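Local coordinates for protein methylmalonyl-CoA carboxyltransferase 12S subunit (Propionibacterium freudenreichii, PDB 1ON9) that transfers the carboxyl group of methylmalonyl-CoA to the biotin of the 1.3S subunit, forming propanoyl-CoA, as the hexameric core of transcarboxylase, at residues Q170-A175 with A187-I192; L364-D369 with L416-R421; T404-K409 with D426-W431. One frame throughout, in Å; residues are numbered along the deposited sequence.

Contact 1 of 3, residues Q170-A175 with A187-I192; sequences QIAIIA and ALTDFI
Ala-172 and Phe-191 make the straightest backbone bond of this contact, Ala-172 N to Phe-191 O at 2.8 Å with an N-H...O angle of 172°. Two residues back along the strand, Gln-170 O is gripped by two donors. Phe-191 N approaches nearly in line with the carbonyl at 3.3 Å from Gln-170 O. Asp-190 N lies closer, 2.9 Å from the same Gln-170 O, but is tilted from the carbonyl plane, which fits a chain still turning into its strand.

The closest side-chain packing is on the face carrying Ala-172 and Ile-192. Thr-189 CB rests against Gln-170 CB at 3.6 Å, while Thr-189 OG1 comes to 3.5 Å of Ala-172 CB. With chi1 at 64°, that hydroxyl sits between its own backbone N and carbonyl carbon, and it is hydrogen-bonded to Pro-186 O. Further along, the Ile-174 CD1 methyl meets the Ile-192 CG2 branch at 3.5 Å, the two side chains crossing obliquely. These pairs close a beta-alpha-beta crossover: strand 170-175 leads through helix 184-188 into its parallel neighbour 191-195, within the N-terminal sheet of the crotonase-like carboxyltransferase fold. On the face of Ile-171 and Phe-191 the two strands share less, and both side chains turn instead to Leu-251 of helix 241-253.

The hydrated end, at the start of the strand, is still buried, but polar bonds and one water hold it in place of close side-chain packing. Gln-170 N donates to Asp-190 OD1 at 2.9 Å, reaching the anti side of the carboxylate and 27° out of its plane. An ordered water bridges Asp-190 OD1 and Gln-170 NE2, the amide that also donates to Asn-161 O. The other carboxylate oxygen, Asp-190 OD2, accepts from Asn-520 ND2 of a second subunit.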
ATOM      1  N   GLN E 170      24.410   5.873   9.527  1.00  8.80           N
ATOM      2  CA  GLN E 170      24.894   6.163  10.870  1.00  6.09           C
ATOM      3  C   GLN E 170      26.397   5.958  10.868  1.00  7.48           C
ATOM      4  O   GLN E 170      26.899   4.900  10.507  1.00  7.05           O
ATOM      5  CB  GLN E 170      24.237   5.238  11.893  1.00  6.81           C
ATOM      6  CG  GLN E 170      22.734   5.380  11.933  1.00 10.31           C
ATOM      7  CD  GLN E 170      22.113   4.433  12.926  1.00  9.44           C
ATOM      8  OE1 GLN E 170      22.108   4.706  14.113  1.00 11.98           O
ATOM      9  NE2 GLN E 170      21.610   3.299  12.441  1.00  6.97           N
ATOM     10  N   ILE E 171      27.114   7.000  11.249  1.00  7.35           N
ATOM     11  CA  ILE E 171      28.559   6.951  11.275  1.00  8.79           C
ATOM     12  C   ILE E 171      29.010   7.182  12.697  1.00  7.81           C
ATOM     13  O   ILE E 171      28.644   8.175  13.330  1.00 10.43           O
ATOM     14  CB  ILE E 171      29.165   8.033  10.342  1.00  8.27           C
ATOM     15  CG1 ILE E 171      28.828   7.695   8.892  1.00 10.86           C
ATOM     16  CG2 ILE E 171      30.694   8.076  10.490  1.00  8.34           C
ATOM     17  CD1 ILE E 171      29.151   8.808   7.892  1.00  8.99           C
ATOM     18  N   ALA E 172      29.807   6.255  13.209  1.00  7.36           N
ATOM     19  CA  ALA E 172      30.298   6.391  14.565  1.00  9.72           C
ATOM     20  C   ALA E 172      31.771   6.747  14.489  1.00 12.26           C
ATOM     21  O   ALA E 172      32.521   6.145  13.718  1.00 11.68           O
ATOM     22  CB  ALA E 172      30.117   5.075  15.331  1.00  3.08           C
ATOM     23  N   ILE E 173      32.175   7.754  15.251  1.00  9.22           N
ATOM     24  CA  ILE E 173      33.582   8.129  15.295  1.00 11.17           C
ATOM     25  C   ILE E 173      33.978   7.956  16.749  1.00 10.05           C
ATOM     26  O   ILE E 173      33.535   8.702  17.627  1.00 12.85           O
ATOM     27  CB  ILE E 173      33.849   9.596  14.880  1.00 11.62           C
ATOM     28  CG1 ILE E 173      33.390   9.834  13.434  1.00 13.53           C
ATOM     29  CG2 ILE E 173      35.349   9.884  14.971  1.00 10.85           C
ATOM     30  CD1 ILE E 173      32.182  10.724  13.332  1.00 19.35           C
ATOM     31  N   ILE E 174      34.788   6.940  17.005  1.00  8.55           N
ATOM     32  CA  ILE E 174      35.228   6.659  18.359  1.00  8.26           C
ATOM     33  C   ILE E 174      36.544   7.407  18.458  1.00 13.86           C
ATOM     34  O   ILE E 174      37.531   7.067  17.788  1.00 14.38           O
ATOM     35  CB  ILE E 174      35.383   5.132  18.577  1.00  9.04           C
ATOM     36  CG1 ILE E 174      34.056   4.449  18.196  1.00 11.10           C
ATOM     37  CG2 ILE E 174      35.730   4.841  20.048  1.00  7.60           C
ATOM     38  CD1 ILE E 174      34.002   2.986  18.439  1.00 18.40           C
ATOM     39  N   ALA E 175      36.538   8.448  19.282  1.00 11.25           N
ATOM     40  CA  ALA E 175      37.706   9.311  19.419  1.00 14.54           C
ATOM     41  C   ALA E 175      38.163   9.437  20.862  1.00 13.34           C
ATOM     42  O   ALA E 175      38.783  10.435  21.252  1.00 12.88           O
ATOM     43  CB  ALA E 175      37.380  10.686  18.841  1.00 10.49           C
ATOM     44  N   ALA E 187      28.589  -0.468  17.188  1.00  9.19           N
ATOM     45  CA  ALA E 187      28.412  -1.725  16.450  1.00  9.58           C
ATOM     46  C   ALA E 187      27.115  -1.733  15.660  1.00 10.60           C
ATOM     47  O   ALA E 187      27.013  -2.418  14.652  1.00  8.08           O
ATOM     48  CB  ALA E 187      28.408  -2.933  17.407  1.00  6.19           C
ATOM     49  N   LEU E 188      26.117  -0.999  16.146  1.00  8.66           N
ATOM     50  CA  LEU E 188      24.817  -0.962  15.484  1.00  4.98           C
ATOM     51  C   LEU E 188      24.728   0.153  14.447  1.00  9.27           C
ATOM     52  O   LEU E 188      23.737   0.258  13.740  1.00 13.05           O
ATOM     53  CB  LEU E 188      23.702  -0.821  16.521  1.00  4.98           C
ATOM     54  CG  LEU E 188      23.516  -2.020  17.470  1.00  8.41           C
ATOM     55  CD1 LEU E 188      22.630  -1.619  18.651  1.00  8.02           C
ATOM     56  CD2 LEU E 188      22.908  -3.189  16.704  1.00  3.09           C
ATOM     57  N   THR E 189      25.745   1.000  14.362  1.00  6.83           N
ATOM     58  CA  THR E 189      25.723   2.027  13.333  1.00  6.38           C
ATOM     59  C   THR E 189      26.284   1.338  12.093  1.00  9.07           C
ATOM     60  O   THR E 189      26.563   0.147  12.125  1.00  9.25           O
ATOM     61  CB  THR E 189      26.607   3.221  13.671  1.00  9.25           C
ATOM     62  OG1 THR E 189      27.976   2.801  13.728  1.00  8.55           O
ATOM     63  CG2 THR E 189      26.180   3.830  15.000  1.00  8.76           C
ATOM     64  N   ASP E 190      26.476   2.075  11.004  1.00  9.41           N
ATOM     65  CA  ASP E 190      26.977   1.440   9.790  1.00 10.19           C
ATOM     66  C   ASP E 190      28.480   1.422   9.664  1.00 10.01           C
ATOM     67  O   ASP E 190      29.048   0.449   9.180  1.00 13.26           O
ATOM     68  CB  ASP E 190      26.372   2.122   8.569  1.00  7.58           C
ATOM     69  CG  ASP E 190      24.874   2.097   8.610  1.00  8.54           C
ATOM     70  OD1 ASP E 190      24.264   3.178   8.526  1.00 11.05           O
ATOM     71  OD2 ASP E 190      24.315   0.984   8.761  1.00 10.74           O
ATOM     72  N   PHE E 191      29.122   2.504  10.079  1.00  9.56           N
ATOM     73  CA  PHE E 191      30.557   2.576   9.975  1.00  8.20           C
ATOM     74  C   PHE E 191      31.197   3.106  11.214  1.00 10.27           C
ATOM     75  O   PHE E 191      30.744   4.096  11.780  1.00 13.30           O
ATOM     76  CB  PHE E 191      30.979   3.466   8.814  1.00  8.21           C
ATOM     77  CG  PHE E 191      30.517   2.975   7.492  1.00  7.67           C
ATOM     78  CD1 PHE E 191      29.316   3.416   6.953  1.00 12.19           C
ATOM     79  CD2 PHE E 191      31.262   2.033   6.797  1.00 10.11           C
ATOM     80  CE1 PHE E 191      28.858   2.917   5.720  1.00 10.56           C
ATOM     81  CE2 PHE E 191      30.813   1.530   5.579  1.00 11.17           C
ATOM     82  CZ  PHE E 191      29.609   1.974   5.043  1.00 14.37           C
ATOM     83  N   ILE E 192      32.252   2.431  11.645  1.00  9.39           N
ATOM     84  CA  ILE E 192      32.986   2.914  12.790  1.00  8.82           C
ATOM     85  C   ILE E 192      34.352   3.422  12.348  1.00  9.66           C
ATOM     86  O   ILE E 192      35.152   2.667  11.791  1.00 10.77           O
ATOM     87  CB  ILE E 192      33.237   1.833  13.846  1.00  8.60           C
ATOM     88  CG1 ILE E 192      31.903   1.314  14.402  1.00  8.42           C
ATOM     89  CG2 ILE E 192      34.117   2.440  14.966  1.00  8.11           C
ATOM     90  CD1 ILE E 192      32.043   0.108  15.326  1.00  6.96           C
TER
HETATM   91  O   HOH W   1      21.765   3.008   9.181  1.00 11.31           O

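Contact 2 of 3, residues L364-D369 with L416-R421; sequences LVQLVD and LAMCNR
Val-368 and Met-418 supply the apolar part of the contact, their side chains running antiparallel as they pass. The CG2 branch of Val-368 lies 3.7 Å from Met-418 CB, and its CG1 branch is a little farther from the same carbon. Beyond CB the methionine chain bends twice, at chi2 (-58°) and chi3 (-69°), which brings its CE methyl to 3.9 Å from Leu-367 O, alongside the strand backbone.

Contacts of carbon with a backbone oxygen form the second group. Gln-366 CG approaches Met-418 O at 3.2 Å. Gln-366 CB is next, 3.5 Å from Met-418 O. This carbonyl is buried against aliphatic carbon and has no hydrogen-bond partner in the model.

Topologically, the contact sets the exit of helix 412-417 on strand 364-370 of the C-terminal crotonase-like sheet. The helix belongs to the beta-alpha-beta connection from 402-407 to 427-430, and Met-391 of helix 384-397 touches Met-418 as well.

Polar bonds run beside the contact rather than through it. Cys-419 N donates to Leu-416 O at 3.0 Å, an i+3 to i bond closing a four-residue turn at the helix end, which places Cys-419 CB near the amide of Gln-366. In that amide OE1 is hydrogen-bonded to Tyr-395 OH and NE2 to Thr-404 OG1, both outside the two segments; within its own strand NE2 makes a weak bond to Leu-364 O.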
ATOM      1  N   LEU E 364      26.646  -2.464  -6.712  1.00  8.22           N
ATOM      2  CA  LEU E 364      27.755  -3.322  -6.333  1.00  7.64           C
ATOM      3  C   LEU E 364      28.481  -3.863  -7.551  1.00  8.02           C
ATOM      4  O   LEU E 364      27.885  -4.504  -8.425  1.00  9.68           O
ATOM      5  CB  LEU E 364      27.243  -4.498  -5.476  1.00  7.53           C
ATOM      6  CG  LEU E 364      26.832  -4.086  -4.055  1.00  6.04           C
ATOM      7  CD1 LEU E 364      25.834  -5.076  -3.482  1.00  8.17           C
ATOM      8  CD2 LEU E 364      28.077  -3.936  -3.187  1.00  4.94           C
ATOM      9  N   VAL E 365      29.779  -3.614  -7.584  1.00  9.33           N
ATOM     10  CA  VAL E 365      30.632  -4.070  -8.672  1.00  8.69           C
ATOM     11  C   VAL E 365      31.617  -5.097  -8.115  1.00  9.25           C
ATOM     12  O   VAL E 365      32.369  -4.801  -7.185  1.00 10.73           O
ATOM     13  CB  VAL E 365      31.411  -2.886  -9.275  1.00 10.07           C
ATOM     14  CG1 VAL E 365      32.391  -3.373 -10.335  1.00  9.49           C
ATOM     15  CG2 VAL E 365      30.434  -1.907  -9.890  1.00  5.86           C
ATOM     16  N   GLN E 366      31.588  -6.308  -8.670  1.00  6.72           N
ATOM     17  CA  GLN E 366      32.486  -7.376  -8.228  1.00 10.17           C
ATOM     18  C   GLN E 366      33.637  -7.600  -9.211  1.00 10.99           C
ATOM     19  O   GLN E 366      33.438  -7.582 -10.430  1.00 11.42           O
ATOM     20  CB  GLN E 366      31.723  -8.709  -8.081  1.00  5.26           C
ATOM     21  CG  GLN E 366      30.717  -8.775  -6.920  1.00  7.05           C
ATOM     22  CD  GLN E 366      29.666  -7.692  -6.987  1.00  7.33           C
ATOM     23  OE1 GLN E 366      29.562  -6.847  -6.085  1.00  8.58           O
ATOM     24  NE2 GLN E 366      28.872  -7.704  -8.058  1.00  5.20           N
ATOM     25  N   LEU E 367      34.836  -7.802  -8.674  1.00  8.92           N
ATOM     26  CA  LEU E 367      36.015  -8.107  -9.483  1.00  7.76           C
ATOM     27  C   LEU E 367      36.422  -9.472  -8.943  1.00 11.50           C
ATOM     28  O   LEU E 367      36.900  -9.606  -7.806  1.00 10.44           O
ATOM     29  CB  LEU E 367      37.105  -7.057  -9.268  1.00  7.82           C
ATOM     30  CG  LEU E 367      36.712  -5.639  -9.698  1.00  9.70           C
ATOM     31  CD1 LEU E 367      37.906  -4.714  -9.469  1.00 11.62           C
ATOM     32  CD2 LEU E 367      36.285  -5.610 -11.177  1.00  9.07           C
ATOM     33  N   VAL E 368      36.220 -10.491  -9.768  1.00  9.51           N
ATOM     34  CA  VAL E 368      36.448 -11.861  -9.351  1.00 11.84           C
ATOM     35  C   VAL E 368      37.726 -12.549  -9.785  1.00 10.49           C
ATOM     36  O   VAL E 368      38.091 -12.580 -10.965  1.00 11.97           O
ATOM     37  CB  VAL E 368      35.247 -12.751  -9.799  1.00  9.41           C
ATOM     38  CG1 VAL E 368      35.326 -14.144  -9.174  1.00  6.39           C
ATOM     39  CG2 VAL E 368      33.918 -12.062  -9.429  1.00 12.36           C
ATOM     40  N   ASP E 369      38.398 -13.114  -8.799  1.00  9.67           N
ATOM     41  CA  ASP E 369      39.595 -13.898  -9.027  1.00 10.31           C
ATOM     42  C   ASP E 369      39.718 -14.643  -7.712  1.00 11.35           C
ATOM     43  O   ASP E 369      40.490 -14.261  -6.837  1.00  7.85           O
ATOM     44  CB  ASP E 369      40.824 -13.027  -9.266  1.00 10.40           C
ATOM     45  CG  ASP E 369      41.980 -13.839  -9.799  1.00 15.28           C
ATOM     46  OD1 ASP E 369      41.842 -15.081  -9.786  1.00 12.20           O
ATOM     47  OD2 ASP E 369      43.006 -13.262 -10.219  1.00 15.32           O
ATOM     48  N   LEU E 416      30.225 -18.280  -6.814  1.00 11.53           N
ATOM     49  CA  LEU E 416      28.817 -17.954  -6.605  1.00 10.95           C
ATOM     50  C   LEU E 416      28.703 -16.863  -5.536  1.00  9.58           C
ATOM     51  O   LEU E 416      27.873 -15.963  -5.636  1.00 10.89           O
ATOM     52  CB  LEU E 416      28.045 -19.196  -6.153  1.00 12.91           C
ATOM     53  CG  LEU E 416      28.047 -20.346  -7.169  1.00 14.48           C
ATOM     54  CD1 LEU E 416      27.261 -21.512  -6.596  1.00 11.57           C
ATOM     55  CD2 LEU E 416      27.438 -19.873  -8.509  1.00 10.57           C
ATOM     56  N   ALA E 417      29.561 -16.942  -4.526  1.00  8.04           N
ATOM     57  CA  ALA E 417      29.567 -15.979  -3.432  1.00  9.92           C
ATOM     58  C   ALA E 417      29.958 -14.586  -3.890  1.00  8.44           C
ATOM     59  O   ALA E 417      29.629 -13.609  -3.226  1.00 11.09           O
ATOM     60  CB  ALA E 417      30.501 -16.445  -2.354  1.00 10.68           C
ATOM     61  N   MET E 418      30.671 -14.504  -5.013  1.00  7.61           N
ATOM     62  CA  MET E 418      31.090 -13.224  -5.598  1.00 12.10           C
ATOM     63  C   MET E 418      30.047 -12.692  -6.580  1.00 13.18           C
ATOM     64  O   MET E 418      30.347 -11.891  -7.477  1.00 12.40           O
ATOM     65  CB  MET E 418      32.442 -13.365  -6.299  1.00  8.84           C
ATOM     66  CG  MET E 418      33.595 -13.571  -5.327  1.00  7.69           C
ATOM     67  SD  MET E 418      33.718 -12.217  -4.121  1.00 10.84           S
ATOM     68  CE  MET E 418      34.244 -10.839  -5.205  1.00  6.77           C
ATOM     69  N   CYS E 419      28.825 -13.186  -6.405  1.00 11.98           N
ATOM     70  CA  CYS E 419      27.661 -12.774  -7.168  1.00 10.42           C
ATOM     71  C   CYS E 419      27.695 -13.003  -8.677  1.00 14.15           C
ATOM     72  O   CYS E 419      27.986 -12.082  -9.452  1.00 13.11           O
ATOM     73  CB  CYS E 419      27.383 -11.299  -6.878  1.00  7.64           C
ATOM     74  SG  CYS E 419      25.791 -10.739  -7.404  1.00 12.71           S
ATOM     75  N   ASN E 420      27.376 -14.228  -9.088  1.00  8.81           N
ATOM     76  CA  ASN E 420      27.343 -14.561 -10.511  1.00 13.98           C
ATOM     77  C   ASN E 420      25.920 -14.260 -10.975  1.00 13.53           C
ATOM     78  O   ASN E 420      25.128 -13.684 -10.211  1.00  9.82           O
ATOM     79  CB  ASN E 420      27.707 -16.040 -10.734  1.00 12.20           C
ATOM     80  CG  ASN E 420      26.531 -16.978 -10.509  1.00 13.24           C
ATOM     81  OD1 ASN E 420      25.755 -16.808  -9.575  1.00 14.08           O
ATOM     82  ND2 ASN E 420      26.406 -17.984 -11.370  1.00 16.66           N
ATOM     83  N   ARG E 421      25.570 -14.636 -12.203  1.00 12.02           N
ATOM     84  CA  ARG E 421      24.224 -14.337 -12.684  1.00 12.04           C
ATOM     85  C   ARG E 421      23.135 -15.026 -11.862  1.00 15.14           C
ATOM     86  O   ARG E 421      22.062 -14.470 -11.653  1.00 12.78           O
ATOM     87  CB  ARG E 421      24.072 -14.732 -14.148  1.00 17.97           C
ATOM     88  CG  ARG E 421      22.714 -14.361 -14.741  1.00 28.64           C
ATOM     89  CD  ARG E 421      22.605 -12.877 -15.138  1.00 38.46           C
ATOM     90  NE  ARG E 421      23.598 -12.483 -16.142  1.00 43.88           N
ATOM     91  CZ  ARG E 421      23.906 -13.227 -17.197  1.00 44.81           C
ATOM     92  NH1 ARG E 421      23.297 -14.389 -17.379  1.00 44.73           N
ATOM     93  NH2 ARG E 421      24.833 -12.833 -18.060  1.00 45.94           N
TER

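Contact 3 of 3, residues T404-K409 with D426-W431; sequences TVVLRK and DAVYAW
Trp-431 N donates to Val-406 O at 3.0 Å with an N-H...O angle of 177°, and from this fixed backbone the tryptophan side chain leans over the neighbouring strand. Its CB faces Val-406 O at 3.6 Å, and CG stays near the same oxygen. A chi1 of -86° then carries the indole along strand 404-407. The five-membered ring meets the CG1 branch of Val-405, closest at NE1, 3.5 Å from Val-405 CG1, with CD1 next to it. NE1 also has a weak hydrogen bond to Thr-495 OG1. Farther out, the whole six-membered ring lies across one methyl, Leu-407 CD2, with the ring atoms CE2 and CZ2 nearest to it, then CD2 and CH2, and CE3 and CZ3 slightly farther. Leu-407 CD2 stands 3.5 Å from the centroid of that Trp-431 ring and 14° off its normal, a CH-pi contact over the face.

Behind the ring, two parallel strands keep a regular register. Thr-404 N binds Ala-427 O at 2.9 Å, Tyr-429 N binds Thr-404 O at 2.8 Å, and Val-406 N binds Tyr-429 O at 2.7 Å. These are the two parallel strands of a beta-alpha-beta unit, 402-407 and 427-430, connected through helix 412-417, in the C-terminal crotonase-like sheet. On one face, Val-405 CG2 meets the edge of the Tyr-429 ring, 4.2 Å from its CD1, and helix 495-505 packs there on both residues. Thr-404, Val-406, Val-428 and Ala-430 occupy the other face.

With an alanine in place of Trp-431, the Leu-407 methyl and the Val-405 CG1 branch would probably lose the aromatic surface they pack on, leaving a gap beside the strand end. The Trp-431 side chain also packs on Met-12 of a third subunit.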
ATOM      1  N   THR E 404      29.267  -7.819 -12.249  1.00  9.91           N
ATOM      2  CA  THR E 404      30.391  -8.675 -11.941  1.00  9.95           C
ATOM      3  C   THR E 404      31.318  -8.890 -13.126  1.00  8.56           C
ATOM      4  O   THR E 404      30.881  -9.186 -14.236  1.00  9.85           O
ATOM      5  CB  THR E 404      29.880 -10.041 -11.453  1.00  9.69           C
ATOM      6  OG1 THR E 404      29.110  -9.843 -10.263  1.00  8.86           O
ATOM      7  CG2 THR E 404      31.032 -11.002 -11.174  1.00  7.91           C
ATOM      8  N   VAL E 405      32.603  -8.731 -12.868  1.00  9.17           N
ATOM      9  CA  VAL E 405      33.603  -8.930 -13.891  1.00  8.42           C
ATOM     10  C   VAL E 405      34.520 -10.023 -13.381  1.00 12.45           C
ATOM     11  O   VAL E 405      35.098  -9.914 -12.299  1.00  9.72           O
ATOM     12  CB  VAL E 405      34.410  -7.646 -14.142  1.00 12.24           C
ATOM     13  CG1 VAL E 405      35.488  -7.900 -15.224  1.00  8.66           C
ATOM     14  CG2 VAL E 405      33.472  -6.538 -14.606  1.00  8.60           C
ATOM     15  N   VAL E 406      34.634 -11.094 -14.146  1.00  9.48           N
ATOM     16  CA  VAL E 406      35.510 -12.172 -13.733  1.00 13.50           C
ATOM     17  C   VAL E 406      36.863 -11.955 -14.378  1.00 12.97           C
ATOM     18  O   VAL E 406      37.017 -12.087 -15.597  1.00 10.51           O
ATOM     19  CB  VAL E 406      34.937 -13.524 -14.133  1.00 10.66           C
ATOM     20  CG1 VAL E 406      35.884 -14.638 -13.706  1.00 10.58           C
ATOM     21  CG2 VAL E 406      33.561 -13.690 -13.486  1.00 13.85           C
ATOM     22  N   LEU E 407      37.838 -11.604 -13.543  1.00 10.63           N
ATOM     23  CA  LEU E 407      39.196 -11.339 -13.998  1.00 12.17           C
ATOM     24  C   LEU E 407      39.944 -12.617 -14.310  1.00 13.98           C
ATOM     25  O   LEU E 407      40.616 -12.711 -15.333  1.00 14.12           O
ATOM     26  CB  LEU E 407      39.981 -10.575 -12.923  1.00  8.98           C
ATOM     27  CG  LEU E 407      39.383  -9.264 -12.389  1.00  9.28           C
ATOM     28  CD1 LEU E 407      40.362  -8.636 -11.400  1.00  9.77           C
ATOM     29  CD2 LEU E 407      39.111  -8.295 -13.544  1.00  9.38           C
ATOM     30  N   ARG E 408      39.830 -13.603 -13.423  1.00  9.90           N
ATOM     31  CA  ARG E 408      40.563 -14.836 -13.610  1.00 10.91           C
ATOM     32  C   ARG E 408      39.851 -16.035 -12.957  1.00 12.60           C
ATOM     33  O   ARG E 408      38.821 -16.467 -13.444  1.00 16.28           O
ATOM     34  CB  ARG E 408      41.983 -14.624 -13.057  1.00  9.79           C
ATOM     35  CG  ARG E 408      43.007 -15.670 -13.462  1.00 16.62           C
ATOM     36  CD  ARG E 408      44.420 -15.130 -13.250  1.00 16.32           C
ATOM     37  NE  ARG E 408      44.704 -14.847 -11.841  1.00 14.01           N
ATOM     38  CZ  ARG E 408      45.928 -14.680 -11.355  1.00 14.18           C
ATOM     39  NH1 ARG E 408      46.985 -14.756 -12.168  1.00 16.57           N
ATOM     40  NH2 ARG E 408      46.107 -14.472 -10.057  1.00  9.68           N
ATOM     41  N   LYS E 409      40.381 -16.567 -11.863  1.00 11.75           N
ATOM     42  CA  LYS E 409      39.737 -17.723 -11.234  1.00 13.73           C
ATOM     43  C   LYS E 409      38.336 -17.417 -10.689  1.00 15.48           C
ATOM     44  O   LYS E 409      38.087 -16.347 -10.140  1.00 13.71           O
ATOM     45  CB  LYS E 409      40.599 -18.257 -10.091  1.00 18.29           C
ATOM     46  CG  LYS E 409      42.009 -18.675 -10.475  1.00 21.26           C
ATOM     47  CD  LYS E 409      42.737 -19.202  -9.233  1.00 28.65           C
ATOM     48  CE  LYS E 409      44.216 -19.526  -9.486  1.00 28.55           C
ATOM     49  NZ  LYS E 409      45.068 -18.301  -9.621  1.00 20.64           N
ATOM     50  N   ASP E 426      23.280  -8.505 -12.592  1.00 10.31           N
ATOM     51  CA  ASP E 426      22.562  -7.992 -13.755  1.00 10.91           C
ATOM     52  C   ASP E 426      23.405  -8.061 -15.026  1.00 13.07           C
ATOM     53  O   ASP E 426      22.878  -8.164 -16.124  1.00 11.46           O
ATOM     54  CB  ASP E 426      22.136  -6.557 -13.495  1.00  8.99           C
ATOM     55  CG  ASP E 426      21.220  -6.454 -12.305  1.00  7.57           C
ATOM     56  OD1 ASP E 426      20.078  -6.923 -12.421  1.00  9.55           O
ATOM     57  OD2 ASP E 426      21.650  -5.932 -11.260  1.00  8.27           O
ATOM     58  N   ALA E 427      24.714  -7.969 -14.864  1.00  9.05           N
ATOM     59  CA  ALA E 427      25.635  -8.061 -15.989  1.00 11.40           C
ATOM     60  C   ALA E 427      26.873  -8.749 -15.454  1.00 12.87           C
ATOM     61  O   ALA E 427      27.332  -8.447 -14.353  1.00 12.75           O
ATOM     62  CB  ALA E 427      25.993  -6.675 -16.521  1.00 11.90           C
ATOM     63  N   VAL E 428      27.390  -9.691 -16.229  1.00 11.69           N
ATOM     64  CA  VAL E 428      28.575 -10.429 -15.861  1.00  9.83           C
ATOM     65  C   VAL E 428      29.485 -10.420 -17.087  1.00 12.44           C
ATOM     66  O   VAL E 428      29.052 -10.730 -18.198  1.00 11.24           O
ATOM     67  CB  VAL E 428      28.243 -11.892 -15.475  1.00 12.49           C
ATOM     68  CG1 VAL E 428      29.506 -12.624 -15.067  1.00 10.70           C
ATOM     69  CG2 VAL E 428      27.231 -11.922 -14.321  1.00 11.92           C
ATOM     70  N   TYR E 429      30.739 -10.037 -16.890  1.00 12.81           N
ATOM     71  CA  TYR E 429      31.679 -10.011 -17.996  1.00 13.46           C
ATOM     72  C   TYR E 429      32.871 -10.838 -17.621  1.00 14.85           C
ATOM     73  O   TYR E 429      33.306 -10.820 -16.462  1.00 13.30           O
ATOM     74  CB  TYR E 429      32.150  -8.586 -18.298  1.00 13.44           C
ATOM     75  CG  TYR E 429      31.029  -7.659 -18.636  1.00 15.56           C
ATOM     76  CD1 TYR E 429      30.607  -6.703 -17.725  1.00 13.46           C
ATOM     77  CD2 TYR E 429      30.337  -7.780 -19.842  1.00 14.30           C
ATOM     78  CE1 TYR E 429      29.524  -5.888 -17.992  1.00 16.53           C
ATOM     79  CE2 TYR E 429      29.238  -6.965 -20.119  1.00 18.37           C
ATOM     80  CZ  TYR E 429      28.842  -6.021 -19.178  1.00 18.79           C
ATOM     81  OH  TYR E 429      27.751  -5.219 -19.401  1.00 18.67           O
ATOM     82  N   ALA E 430      33.403 -11.555 -18.606  1.00 11.57           N
ATOM     83  CA  ALA E 430      34.584 -12.375 -18.393  1.00 11.09           C
ATOM     84  C   ALA E 430      35.762 -11.818 -19.186  1.00 12.86           C
ATOM     85  O   ALA E 430      35.627 -11.533 -20.380  1.00 14.95           O
ATOM     86  CB  ALA E 430      34.317 -13.806 -18.841  1.00 10.30           C
ATOM     87  N   TRP E 431      36.903 -11.646 -18.526  1.00  9.27           N
ATOM     88  CA  TRP E 431      38.110 -11.204 -19.214  1.00 10.05           C
ATOM     89  C   TRP E 431      38.530 -12.480 -19.927  1.00 10.03           C
ATOM     90  O   TRP E 431      38.058 -13.559 -19.587  1.00 11.38           O
ATOM     91  CB  TRP E 431      39.191 -10.808 -18.210  1.00  9.17           C
ATOM     92  CG  TRP E 431      39.102  -9.387 -17.740  1.00 13.54           C
ATOM     93  CD1 TRP E 431      38.011  -8.556 -17.813  1.00  9.39           C
ATOM     94  CD2 TRP E 431      40.144  -8.627 -17.126  1.00 13.26           C
ATOM     95  NE1 TRP E 431      38.319  -7.325 -17.285  1.00 11.18           N
ATOM     96  CE2 TRP E 431      39.621  -7.340 -16.855  1.00 11.24           C
ATOM     97  CE3 TRP E 431      41.476  -8.906 -16.779  1.00 13.67           C
ATOM     98  CZ2 TRP E 431      40.383  -6.332 -16.253  1.00 12.74           C
ATOM     99  CZ3 TRP E 431      42.232  -7.905 -16.183  1.00 12.54           C
ATOM    100  CH2 TRP E 431      41.681  -6.629 -15.925  1.00  9.89           C
TER

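How the contacts relate
Read from the N terminus, contact 1 comes first, joining neighbouring strands of the N-terminal sheet across only 11 intervening residues; it is complete before the other two begin. Its centre is about 27 Å from that of contact 2 and about 33 Å from that of contact 3. Contacts 2 and 3 cross, because their segments alternate: 364-369, 404-409, 416-421, 426-431. Contact 2 closes a 46-residue loop, and contact 3 a 16-residue one. They meet directly in the C-terminal sheet, where Val-368 O lies 2.8 Å from Leu-407 N, so strand 364-370, strand 402-407, strand 427-430 and the exit of helix 412-417 form one block.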